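Local coordinates for membrane lipoprotein family protein (Aeropyrum pernix, PDB 4PEV) that binds adenosine between its two lobes and probably serves an ABC transporter as the solute-binding lipoprotein of a nucleoside uptake system, at residues Y211-Q214 and D219-M222; A153-R158 and D302-T307; Y341-A346 and L356-V361; N175-A180 and G273-S278. All coordinates share one frame; numbering follows the deposited sequence.

Contact 1: Y211-Q214 and D219-M222; sequences YYNQ and DVEM
The side-chain amide of Asn213 grips the backbone of Val220 with both of its polar atoms. Val220 N donates to OD1 of Asn213 over 3.0 Å in a nearly straight bond (161°), arriving above the carbonyl plane instead of in it. In return, Asn213 ND2 donates to Val220 O, also at 3.0 Å, and here the acceptor lies almost exactly in the amide plane. With chi1 at -76°, CG of Asn213 stands beside its own backbone N, which carries the amide off the helix to Val220. Each amide atom has a second bond: OD1 with the hydroxyl of Thr218 and ND2 with OE1 of Gln210, so the buried amide is pinned from several sides. Asparagine suits the place because one short, flat group offers a donor and an acceptor together. The turn it braces joins helix 196-214 to strand 222-226, the return leg of a beta-alpha-beta crossover that begins at the neighbouring parallel strand 186-191. An aspartate here has no amide N-H, and is likely to leave Val220 O and Gln210 OE1 facing a carboxylate without their donor. Close packing marks one flank: Val220 sets CB 3.5 Å and CG2 3.7 Å from Asn213 OD1, and its isopropyl group also meets Ala174 of helix 159-181. The other flank is looser. Asp219 is exposed and its CB points away from the helix, while its backbone N stays 3.8 Å from Asn213 OD1; Glu221, likewise exposed, has a long, weak ion pair with Lys186.

Contact 2: A153-R158 and D302-T307; sequences ASYLFR and DVAVYT
The carbonyl O of Val303 is gripped twice by Thr307, the residue whose methyl meets the hydroxyl end of Tyr155: OG1 donates to it over 2.9 Å and the backbone N over 2.8 Å, from opposite faces of the carbonyl plane. The contact belongs to the first lobe of a type I periplasmic-binding fold, where helix 301-313 packs on the parallel sheet that contains strand 152-157. That helix follows directly on strand 293-299 of the other lobe, which ends at the adenosine-binding Lys299. A small residue is needed where the helix comes close to the strand, and Ala304 supplies it: its CB sits 4.0 Å from CD2 of Tyr155, while its carbonyl O lies over one ring face, toward the rim. Ile141 of strand 137-141 touches both side chains. Tyrosine fits because its side chain is long enough to reach from Ala304 to Thr307, about one helical turn on. A serine in place of this tyrosine would probably open a gap beside Ala304 and leave the Thr307 methyl without its neighbour. With OG1 turned back to Val303 O (chi1 -68°), CG2 of Thr307 lies anti to the backbone N and approaches Tyr155 OH to 3.7 Å.

Contact 3: Y341-A346 and L356-V361; sequences YFAEIA and LTPEKV
Ala343 and Pro358 carry most of this contact, with Glu344 closing its outer edge. The methyl CB of Ala343 points toward the proline, 3.7 Å from Pro358 CA and 3.9 Å from its CB. Nothing larger than a methyl intervenes, which is how the two backbones come within 4.8 Å of each other, measured from Ala343 CA to Pro358 CA. Val361, one turn further along, touches the same methyl more loosely, its CB 4.4 Å from Ala343 CB. The proline ring reaches on to Glu344, where its CG lies 3.9 Å from the backbone N. Because CG of Glu344 stands beside that N (chi1 -71°), the extended side chain crosses the ring at about a right angle, its CG 4.0 Å from Pro358 CG. Of the Glu344 side chain, the aliphatic part does the touching; this exposed residue suits the solvent border. Nearby, Glu359 makes a salt bridge with Arg340 of helix 336-348. Proline is at home here because the first turn of a helix asks for no backbone N-H. Just before it, Thr357 OG1 caps the helix by accepting from Lys360 N, so the arrangement is a threonine N-cap followed by proline, starting helix 358-372 against the preceding helix 336-348.

Contact 4: N175-A180 and G273-S278; sequences NNISKA and GVIAFS
On one face of the second lobe's mixed sheet, helix 159-181 lays Ile177 against Ile275 and Phe277, at the start of strand 277-282. The strand completes a beta-alpha-beta unit with strand 248-254 and helix 258-271, and side chains alternate through its lead-in and first residues: Ala276 and Ser278 meet helix 258-271, while Ile275 and Phe277 turn the other way, toward Ile177. Before them Gly273 ends helix 258-271 in a Schellman motif, its positive phi being a conformation that favours glycine.

Ile177 and Ile275 lie alongside with their side chains running opposite ways, CG1 of Ile177 3.8 Å from CG2 of Ile275. In Ile177 the CG1 branch stands beside the backbone N and then runs out fully extended (chi2 176°), which brings CD1 to the aromatic ring while it still touches Ile275. On the way CD1 passes 3.7 Å from Ile275 O, an oxygen hydrogen-bonded to NH1 of Arg249 and so not left without a partner under the apolar cover. Branched isoleucines suit the place because each offers two methyl-bearing arms to fill an irregular seam. Trp372 of helix 358-372 touches all three residues, its ring meeting that of Phe277 with the planes about 50° apart. Phe277 receives Ile177 at its edge and not over a face: the CD1 methyl lies near the ring plane, 3.9 Å from Phe277 CD2 and 4.0 Å from CE2.

Contacts 2 and 4 are buried, one in each lobe on opposite sides of the chain's centre, and pack a helix against a strand or, in contact 4, partly against the lead-in to one; strand 152-157 of contact 2 leads directly into helix 159-181 of contact 4. Contacts 1 and 3 are only partly buried and join elements close in sequence. Their chemistry differs, since contact 1 is held by amide-to-backbone hydrogen bonds where a turn must be fixed, whereas contact 3 relies on small apolar surfaces between helices. Contacts 1 and 4 belong to the same lobe and touch through a probable hydrogen bond between Tyr212 OH and Asn175 ND2. Contact 2 lies nearest the adenosine site; the other three are remote from it.

Contact 1: Y211-Q214 and D219-M222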
loop_
_atom_site.group_PDB
_atom_site.type_symbol
_atom_site.label_atom_id
_atom_site.label_comp_id
_atom_site.label_asym_id
_atom_site.label_seq_id
_atom_site.Cartn_x
_atom_site.Cartn_y
_atom_site.Cartn_z
ATOM N N TYR C 211 -18.484 7.790 2.464
ATOM C CA TYR C 211 -18.902 7.585 3.840
ATOM C C TYR C 211 -18.841 8.926 4.548
ATOM O O TYR C 211 -19.825 9.378 5.124
ATOM C CB TYR C 211 -17.984 6.566 4.510
ATOM C CG TYR C 211 -18.394 6.069 5.885
ATOM C CD1 TYR C 211 -18.008 6.752 7.035
ATOM C CD2 TYR C 211 -19.111 4.884 6.038
ATOM C CE1 TYR C 211 -18.345 6.288 8.295
ATOM C CE2 TYR C 211 -19.452 4.410 7.294
ATOM C CZ TYR C 211 -19.063 5.118 8.418
ATOM O OH TYR C 211 -19.395 4.672 9.679
ATOM N N TYR C 212 -17.685 9.571 4.465
ATOM C CA TYR C 212 -17.487 10.895 5.035
ATOM C C TYR C 212 -18.542 11.865 4.536
ATOM O O TYR C 212 -19.245 12.455 5.327
ATOM C CB TYR C 212 -16.101 11.417 4.690
ATOM C CG TYR C 212 -15.813 12.744 5.313
ATOM C CD1 TYR C 212 -15.373 12.834 6.618
ATOM C CD2 TYR C 212 -16.005 13.916 4.603
ATOM C CE1 TYR C 212 -15.112 14.058 7.197
ATOM C CE2 TYR C 212 -15.749 15.151 5.174
ATOM C CZ TYR C 212 -15.302 15.216 6.469
ATOM O OH TYR C 212 -15.041 16.444 7.026
ATOM N N ASN C 213 -18.660 11.998 3.218
ATOM C CA ASN C 213 -19.691 12.834 2.591
ATOM C C ASN C 213 -21.103 12.631 3.109
ATOM O O ASN C 213 -21.779 13.608 3.445
ATOM C CB ASN C 213 -19.699 12.609 1.090
ATOM C CG ASN C 213 -18.551 13.291 0.405
ATOM O OD1 ASN C 213 -17.967 14.232 0.931
ATOM N ND2 ASN C 213 -18.226 12.829 -0.780
ATOM N N GLN C 214 -21.545 11.375 3.164
ATOM C CA GLN C 214 -22.885 11.044 3.678
ATOM C C GLN C 214 -23.035 11.319 5.160
ATOM O O GLN C 214 -24.022 11.907 5.572
ATOM C CB GLN C 214 -23.258 9.602 3.378
ATOM C CG GLN C 214 -23.651 9.413 1.922
ATOM C CD GLN C 214 -24.040 7.987 1.592
ATOM O OE1 GLN C 214 -24.253 7.158 2.489
ATOM N NE2 GLN C 214 -24.135 7.687 0.292
ATOM N N ASP C 219 -19.874 17.262 -0.270
ATOM C CA ASP C 219 -19.807 16.610 -1.577
ATOM C C ASP C 219 -18.386 16.683 -2.120
ATOM O O ASP C 219 -18.140 17.255 -3.187
ATOM C CB ASP C 219 -20.827 17.213 -2.560
ATOM C CG ASP C 219 -20.927 16.417 -3.893
ATOM O OD1 ASP C 219 -20.616 15.199 -3.945
ATOM O OD2 ASP C 219 -21.320 17.020 -4.915
ATOM N N VAL C 220 -17.454 16.093 -1.372
ATOM C CA VAL C 220 -16.047 16.080 -1.754
ATOM C C VAL C 220 -15.872 15.097 -2.892
ATOM O O VAL C 220 -16.225 13.930 -2.755
ATOM C CB VAL C 220 -15.129 15.629 -0.590
ATOM C CG1 VAL C 220 -13.696 15.432 -1.073
ATOM C CG2 VAL C 220 -15.172 16.613 0.578
ATOM N N GLU C 221 -15.310 15.557 -4.002
ATOM C CA GLU C 221 -15.080 14.696 -5.159
ATOM C C GLU C 221 -13.743 13.973 -5.080
ATOM O O GLU C 221 -12.844 14.418 -4.374
ATOM C CB GLU C 221 -15.142 15.514 -6.424
ATOM C CG GLU C 221 -16.502 16.140 -6.602
ATOM C CD GLU C 221 -16.664 16.806 -7.950
ATOM O OE1 GLU C 221 -15.643 17.085 -8.628
ATOM O OE2 GLU C 221 -17.829 17.056 -8.325
HETATM N N MSE C 222 -13.632 12.854 -5.797
HETATM C CA MSE C 222 -12.422 12.034 -5.779
HETATM C C MSE C 222 -12.026 11.641 -7.177
HETATM O O MSE C 222 -12.844 11.187 -7.965
HETATM C CB MSE C 222 -12.594 10.779 -4.926
HETATM C CG MSE C 222 -11.237 10.163 -4.554
HETATM SE SE MSE C 222 -10.583 8.780 -5.834
HETATM C CE MSE C 222 -11.806 7.321 -5.314
#

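Contact 2: A153-R158 and D302-T307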
loop_
_atom_site.group_PDB
_atom_site.type_symbol
_atom_site.label_atom_id
_atom_site.label_comp_id
_atom_site.label_asym_id
_atom_site.label_seq_id
_atom_site.Cartn_x
_atom_site.Cartn_y
_atom_site.Cartn_z
ATOM N N ALA C 153 1.988 -20.946 0.010
ATOM C CA ALA C 153 1.354 -20.089 1.012
ATOM C C ALA C 153 1.123 -18.709 0.418
ATOM O O ALA C 153 2.080 -18.008 0.117
ATOM C CB ALA C 153 2.238 -19.976 2.240
ATOM N N SER C 154 -0.146 -18.328 0.250
ATOM C CA SER C 154 -0.530 -17.008 -0.251
ATOM C C SER C 154 -0.803 -16.035 0.905
ATOM O O SER C 154 -1.450 -16.400 1.894
ATOM C CB SER C 154 -1.793 -17.124 -1.102
ATOM O OG SER C 154 -1.583 -17.890 -2.283
ATOM N N TYR C 155 -0.312 -14.801 0.780
ATOM C CA TYR C 155 -0.600 -13.728 1.736
ATOM C C TYR C 155 -1.329 -12.590 1.018
ATOM O O TYR C 155 -0.749 -11.874 0.202
ATOM C CB TYR C 155 0.681 -13.237 2.403
ATOM C CG TYR C 155 1.318 -14.252 3.346
ATOM C CD1 TYR C 155 2.090 -15.300 2.858
ATOM C CD2 TYR C 155 1.157 -14.153 4.721
ATOM C CE1 TYR C 155 2.681 -16.225 3.713
ATOM C CE2 TYR C 155 1.735 -15.068 5.585
ATOM C CZ TYR C 155 2.504 -16.108 5.084
ATOM O OH TYR C 155 3.087 -17.036 5.947
ATOM N N LEU C 156 -2.625 -12.475 1.296
ATOM C CA LEU C 156 -3.485 -11.462 0.703
ATOM C C LEU C 156 -3.814 -10.448 1.754
ATOM O O LEU C 156 -3.931 -10.804 2.927
ATOM C CB LEU C 156 -4.815 -12.065 0.282
ATOM C CG LEU C 156 -4.842 -12.757 -1.066
ATOM C CD1 LEU C 156 -6.114 -13.585 -1.149
ATOM C CD2 LEU C 156 -4.756 -11.727 -2.186
ATOM N N PHE C 157 -3.991 -9.195 1.341
ATOM C CA PHE C 157 -4.463 -8.160 2.253
ATOM C C PHE C 157 -5.864 -7.730 1.867
ATOM O O PHE C 157 -6.300 -7.930 0.734
ATOM C CB PHE C 157 -3.519 -6.964 2.262
ATOM C CG PHE C 157 -2.147 -7.278 2.793
ATOM C CD1 PHE C 157 -1.172 -7.814 1.962
ATOM C CD2 PHE C 157 -1.828 -7.023 4.109
ATOM C CE1 PHE C 157 0.091 -8.102 2.447
ATOM C CE2 PHE C 157 -0.566 -7.306 4.604
ATOM C CZ PHE C 157 0.396 -7.845 3.772
ATOM N N ARG C 158 -6.576 -7.160 2.826
ATOM C CA ARG C 158 -7.900 -6.618 2.573
ATOM C C ARG C 158 -7.761 -5.094 2.520
ATOM O O ARG C 158 -8.066 -4.394 3.491
ATOM C CB ARG C 158 -8.870 -7.084 3.666
ATOM C CG ARG C 158 -9.061 -8.600 3.740
ATOM C CD ARG C 158 -10.171 -8.986 4.720
ATOM N NE ARG C 158 -9.837 -8.617 6.098
ATOM C CZ ARG C 158 -9.058 -9.332 6.911
ATOM N NH1 ARG C 158 -8.535 -10.494 6.512
ATOM N NH2 ARG C 158 -8.799 -8.885 8.140
ATOM N N ASP C 302 6.355 -6.712 5.357
ATOM C CA ASP C 302 7.518 -7.188 6.097
ATOM C C ASP C 302 7.160 -8.325 7.023
ATOM O O ASP C 302 7.933 -9.270 7.165
ATOM C CB ASP C 302 8.171 -6.044 6.872
ATOM C CG ASP C 302 7.211 -5.326 7.807
ATOM O OD1 ASP C 302 6.046 -5.034 7.427
ATOM O OD2 ASP C 302 7.644 -5.039 8.940
ATOM N N VAL C 303 5.974 -8.258 7.620
ATOM C CA VAL C 303 5.523 -9.308 8.518
ATOM C C VAL C 303 5.147 -10.539 7.709
ATOM O O VAL C 303 5.466 -11.648 8.105
ATOM C CB VAL C 303 4.361 -8.838 9.419
ATOM C CG1 VAL C 303 3.804 -9.981 10.244
ATOM C CG2 VAL C 303 4.839 -7.719 10.332
ATOM N N ALA C 304 4.488 -10.359 6.573
ATOM C CA ALA C 304 4.220 -11.496 5.675
ATOM C C ALA C 304 5.512 -12.251 5.400
ATOM O O ALA C 304 5.634 -13.421 5.769
ATOM C CB ALA C 304 3.603 -11.031 4.361
ATOM N N VAL C 305 6.476 -11.556 4.792
ATOM C CA VAL C 305 7.752 -12.151 4.388
ATOM C C VAL C 305 8.445 -12.800 5.568
ATOM O O VAL C 305 8.943 -13.920 5.451
ATOM C CB VAL C 305 8.720 -11.102 3.791
ATOM C CG1 VAL C 305 10.129 -11.665 3.630
ATOM C CG2 VAL C 305 8.215 -10.601 2.452
ATOM N N TYR C 306 8.483 -12.090 6.693
ATOM C CA TYR C 306 9.139 -12.593 7.904
ATOM C C TYR C 306 8.431 -13.838 8.491
ATOM O O TYR C 306 9.087 -14.784 8.926
ATOM C CB TYR C 306 9.225 -11.486 8.974
ATOM C CG TYR C 306 9.887 -11.971 10.237
ATOM C CD1 TYR C 306 11.259 -11.974 10.345
ATOM C CD2 TYR C 306 9.143 -12.482 11.295
ATOM C CE1 TYR C 306 11.884 -12.446 11.481
ATOM C CE2 TYR C 306 9.759 -12.962 12.427
ATOM C CZ TYR C 306 11.131 -12.937 12.510
ATOM O OH TYR C 306 11.791 -13.399 13.621
ATOM N N THR C 307 7.101 -13.826 8.508
ATOM C CA THR C 307 6.320 -14.959 8.971
ATOM C C THR C 307 6.531 -16.164 8.061
ATOM O O THR C 307 6.803 -17.256 8.526
ATOM C CB THR C 307 4.823 -14.580 9.047
ATOM O OG1 THR C 307 4.645 -13.624 10.104
ATOM C CG2 THR C 307 3.945 -15.794 9.308
#

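Contact 3: Y341-A346 and L356-V361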
loop_
_atom_site.group_PDB
_atom_site.type_symbol
_atom_site.label_atom_id
_atom_site.label_comp_id
_atom_site.label_asym_id
_atom_site.label_seq_id
_atom_site.Cartn_x
_atom_site.Cartn_y
_atom_site.Cartn_z
ATOM N N TYR C 341 10.117 5.300 13.677
ATOM C CA TYR C 341 10.868 4.096 13.308
ATOM C C TYR C 341 11.431 4.126 11.890
ATOM O O TYR C 341 12.599 3.777 11.657
ATOM C CB TYR C 341 9.972 2.881 13.459
ATOM C CG TYR C 341 10.542 1.599 12.922
ATOM C CD1 TYR C 341 11.466 0.859 13.657
ATOM C CD2 TYR C 341 10.117 1.093 11.700
ATOM C CE1 TYR C 341 11.967 -0.342 13.175
ATOM C CE2 TYR C 341 10.599 -0.105 11.211
ATOM C CZ TYR C 341 11.527 -0.817 11.944
ATOM O OH TYR C 341 12.000 -2.007 11.442
ATOM N N PHE C 342 10.587 4.538 10.945
ATOM C CA PHE C 342 10.992 4.618 9.545
ATOM C C PHE C 342 11.847 5.811 9.323
ATOM O O PHE C 342 12.701 5.792 8.456
ATOM C CB PHE C 342 9.786 4.649 8.619
ATOM C CG PHE C 342 9.137 3.322 8.487
ATOM C CD1 PHE C 342 9.719 2.346 7.704
ATOM C CD2 PHE C 342 7.988 3.026 9.199
ATOM C CE1 PHE C 342 9.148 1.096 7.607
ATOM C CE2 PHE C 342 7.398 1.779 9.104
ATOM C CZ PHE C 342 7.982 0.810 8.304
ATOM N N ALA C 343 11.626 6.854 10.109
ATOM C CA ALA C 343 12.499 8.023 10.078
ATOM C C ALA C 343 13.910 7.667 10.571
ATOM O O ALA C 343 14.893 8.126 9.993
ATOM C CB ALA C 343 11.894 9.158 10.896
ATOM N N GLU C 344 14.002 6.848 11.621
ATOM C CA GLU C 344 15.284 6.294 12.100
ATOM C C GLU C 344 15.972 5.508 10.980
ATOM O O GLU C 344 17.149 5.707 10.713
ATOM C CB GLU C 344 15.080 5.383 13.334
ATOM C CG GLU C 344 14.710 6.135 14.628
ATOM C CD GLU C 344 14.092 5.268 15.746
ATOM O OE1 GLU C 344 14.138 4.014 15.668
ATOM O OE2 GLU C 344 13.568 5.855 16.733
ATOM N N ILE C 345 15.238 4.622 10.321
ATOM C CA ILE C 345 15.789 3.897 9.179
ATOM C C ILE C 345 16.421 4.828 8.126
ATOM O O ILE C 345 17.569 4.628 7.736
ATOM C CB ILE C 345 14.709 3.009 8.521
ATOM C CG1 ILE C 345 14.478 1.776 9.377
ATOM C CG2 ILE C 345 15.111 2.586 7.112
ATOM C CD1 ILE C 345 13.184 1.061 9.072
ATOM N N ALA C 346 15.670 5.827 7.667
ATOM C CA ALA C 346 16.138 6.746 6.619
ATOM C C ALA C 346 17.248 7.655 7.134
ATOM O O ALA C 346 18.108 8.085 6.370
ATOM C CB ALA C 346 14.987 7.581 6.068
ATOM N N LEU C 356 17.015 17.695 9.560
ATOM C CA LEU C 356 15.811 16.967 9.930
ATOM C C LEU C 356 16.251 15.727 10.686
ATOM O O LEU C 356 17.131 15.026 10.213
ATOM C CB LEU C 356 15.068 16.562 8.656
ATOM C CG LEU C 356 13.548 16.439 8.704
ATOM C CD1 LEU C 356 12.908 17.764 9.089
ATOM C CD2 LEU C 356 13.030 15.967 7.349
ATOM N N THR C 357 15.679 15.487 11.866
ATOM C CA THR C 357 15.893 14.249 12.636
ATOM C C THR C 357 14.590 13.436 12.714
ATOM O O THR C 357 13.518 13.946 12.387
ATOM C CB THR C 357 16.369 14.551 14.083
ATOM O OG1 THR C 357 15.543 15.569 14.680
ATOM C CG2 THR C 357 17.840 14.986 14.094
ATOM N N PRO C 358 14.671 12.166 13.152
ATOM C CA PRO C 358 13.464 11.382 13.438
ATOM C C PRO C 358 12.524 12.067 14.411
ATOM O O PRO C 358 11.317 12.057 14.192
ATOM C CB PRO C 358 14.005 10.101 14.070
ATOM C CG PRO C 358 15.384 9.968 13.552
ATOM C CD PRO C 358 15.892 11.348 13.236
ATOM N N GLU C 359 13.072 12.656 15.476
ATOM C CA GLU C 359 12.243 13.373 16.442
ATOM C C GLU C 359 11.556 14.617 15.813
ATOM O O GLU C 359 10.349 14.851 16.024
ATOM C CB GLU C 359 13.064 13.733 17.691
ATOM C CG GLU C 359 12.258 14.343 18.846
ATOM C CD GLU C 359 10.903 13.674 19.062
ATOM O OE1 GLU C 359 10.810 12.433 18.874
ATOM O OE2 GLU C 359 9.925 14.388 19.410
ATOM N N LYS C 360 12.305 15.387 15.021
ATOM C CA LYS C 360 11.731 16.546 14.339
ATOM C C LYS C 360 10.657 16.144 13.308
ATOM O O LYS C 360 9.676 16.851 13.133
ATOM C CB LYS C 360 12.841 17.414 13.718
ATOM C CG LYS C 360 12.401 18.729 13.068
ATOM C CD LYS C 360 11.392 19.540 13.901
ATOM C CE LYS C 360 11.995 20.729 14.646
ATOM N NZ LYS C 360 12.036 21.953 13.789
ATOM N N VAL C 361 10.820 14.998 12.652
ATOM C CA VAL C 361 9.812 14.517 11.701
ATOM C C VAL C 361 8.470 14.278 12.384
ATOM O O VAL C 361 7.438 14.633 11.843
ATOM C CB VAL C 361 10.252 13.218 10.985
ATOM C CG1 VAL C 361 9.066 12.501 10.334
ATOM C CG2 VAL C 361 11.319 13.513 9.938
#

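Contact 4: N175-A180 and G273-S278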
loop_
_atom_site.group_PDB
_atom_site.type_symbol
_atom_site.label_atom_id
_atom_site.label_comp_id
_atom_site.label_asym_id
_atom_site.label_seq_id
_atom_site.Cartn_x
_atom_site.Cartn_y
_atom_site.Cartn_z
ATOM N N ASN C 175 -12.171 18.915 2.795
ATOM C CA ASN C 175 -13.194 19.748 3.406
ATOM C C ASN C 175 -12.615 20.929 4.188
ATOM O O ASN C 175 -13.056 22.071 4.019
ATOM C CB ASN C 175 -14.043 18.897 4.343
ATOM C CG ASN C 175 -15.378 19.527 4.656
ATOM O OD1 ASN C 175 -15.900 20.312 3.863
ATOM N ND2 ASN C 175 -15.951 19.169 5.804
ATOM N N ASN C 176 -11.626 20.663 5.039
ATOM C CA ASN C 176 -10.990 21.738 5.806
ATOM C C ASN C 176 -10.236 22.717 4.925
ATOM O O ASN C 176 -10.208 23.913 5.212
ATOM C CB ASN C 176 -10.033 21.192 6.858
ATOM C CG ASN C 176 -10.711 20.246 7.816
ATOM O OD1 ASN C 176 -11.808 20.507 8.300
ATOM N ND2 ASN C 176 -10.065 19.127 8.084
ATOM N N ILE C 177 -9.615 22.223 3.860
ATOM C CA ILE C 177 -8.925 23.118 2.940
ATOM C C ILE C 177 -9.932 24.051 2.277
ATOM O O ILE C 177 -9.686 25.240 2.107
ATOM C CB ILE C 177 -8.113 22.342 1.880
ATOM C CG1 ILE C 177 -6.890 21.691 2.543
ATOM C CG2 ILE C 177 -7.672 23.268 0.737
ATOM C CD1 ILE C 177 -6.062 20.823 1.610
ATOM N N SER C 178 -11.079 23.506 1.923
ATOM C CA SER C 178 -12.090 24.289 1.237
ATOM C C SER C 178 -12.691 25.302 2.200
ATOM O O SER C 178 -12.845 26.476 1.858
ATOM C CB SER C 178 -13.164 23.386 0.618
ATOM O OG SER C 178 -13.441 23.852 -0.682
ATOM N N LYS C 179 -12.988 24.851 3.418
ATOM C CA LYS C 179 -13.541 25.726 4.449
ATOM C C LYS C 179 -12.612 26.857 4.890
ATOM O O LYS C 179 -13.085 27.915 5.287
ATOM C CB LYS C 179 -13.934 24.902 5.654
ATOM C CG LYS C 179 -15.211 24.112 5.449
ATOM C CD LYS C 179 -15.551 23.302 6.695
ATOM C CE LYS C 179 -16.859 22.537 6.493
ATOM N NZ LYS C 179 -17.462 22.008 7.758
ATOM N N ALA C 180 -11.302 26.652 4.815
ATOM C CA ALA C 180 -10.348 27.665 5.265
ATOM C C ALA C 180 -9.922 28.601 4.159
ATOM O O ALA C 180 -9.387 29.666 4.423
ATOM C CB ALA C 180 -9.124 26.998 5.855
ATOM N N GLY C 273 2.886 28.100 -2.770
ATOM C CA GLY C 273 1.913 28.681 -1.840
ATOM C C GLY C 273 0.611 27.908 -1.743
ATOM O O GLY C 273 -0.249 28.208 -0.930
ATOM N N VAL C 274 0.468 26.899 -2.576
ATOM C CA VAL C 274 -0.757 26.144 -2.657
ATOM C C VAL C 274 -0.866 25.190 -1.476
ATOM O O VAL C 274 0.084 24.497 -1.142
ATOM C CB VAL C 274 -0.796 25.331 -3.972
ATOM C CG1 VAL C 274 -2.005 24.403 -4.000
ATOM C CG2 VAL C 274 -0.795 26.267 -5.185
ATOM N N ILE C 275 -2.036 25.128 -0.859
ATOM C CA ILE C 275 -2.245 24.229 0.273
ATOM C C ILE C 275 -2.689 22.853 -0.221
ATOM O O ILE C 275 -3.840 22.693 -0.648
ATOM C CB ILE C 275 -3.275 24.808 1.260
ATOM C CG1 ILE C 275 -2.683 26.051 1.937
ATOM C CG2 ILE C 275 -3.675 23.763 2.296
ATOM C CD1 ILE C 275 -3.705 26.921 2.653
ATOM N N ALA C 276 -1.771 21.880 -0.154
ATOM C CA ALA C 276 -2.021 20.497 -0.586
ATOM C C ALA C 276 -1.245 19.493 0.256
ATOM O O ALA C 276 -0.202 19.808 0.797
ATOM C CB ALA C 276 -1.653 20.321 -2.055
ATOM N N PHE C 277 -1.740 18.266 0.332
ATOM C CA PHE C 277 -1.116 17.250 1.173
ATOM C C PHE C 277 -1.051 15.899 0.481
ATOM O O PHE C 277 -1.894 15.588 -0.354
ATOM C CB PHE C 277 -1.895 17.108 2.477
ATOM C CG PHE C 277 -1.877 18.341 3.325
ATOM C CD1 PHE C 277 -0.812 18.597 4.173
ATOM C CD2 PHE C 277 -2.927 19.249 3.277
ATOM C CE1 PHE C 277 -0.793 19.745 4.953
ATOM C CE2 PHE C 277 -2.913 20.397 4.054
ATOM C CZ PHE C 277 -1.845 20.641 4.892
ATOM N N SER C 278 -0.048 15.103 0.840
ATOM C CA SER C 278 0.118 13.776 0.290
ATOM C C SER C 278 -0.167 12.750 1.381
ATOM O O SER C 278 -0.073 13.047 2.573
ATOM C CB SER C 278 1.544 13.588 -0.245
ATOM O OG SER C 278 1.831 14.446 -1.341
#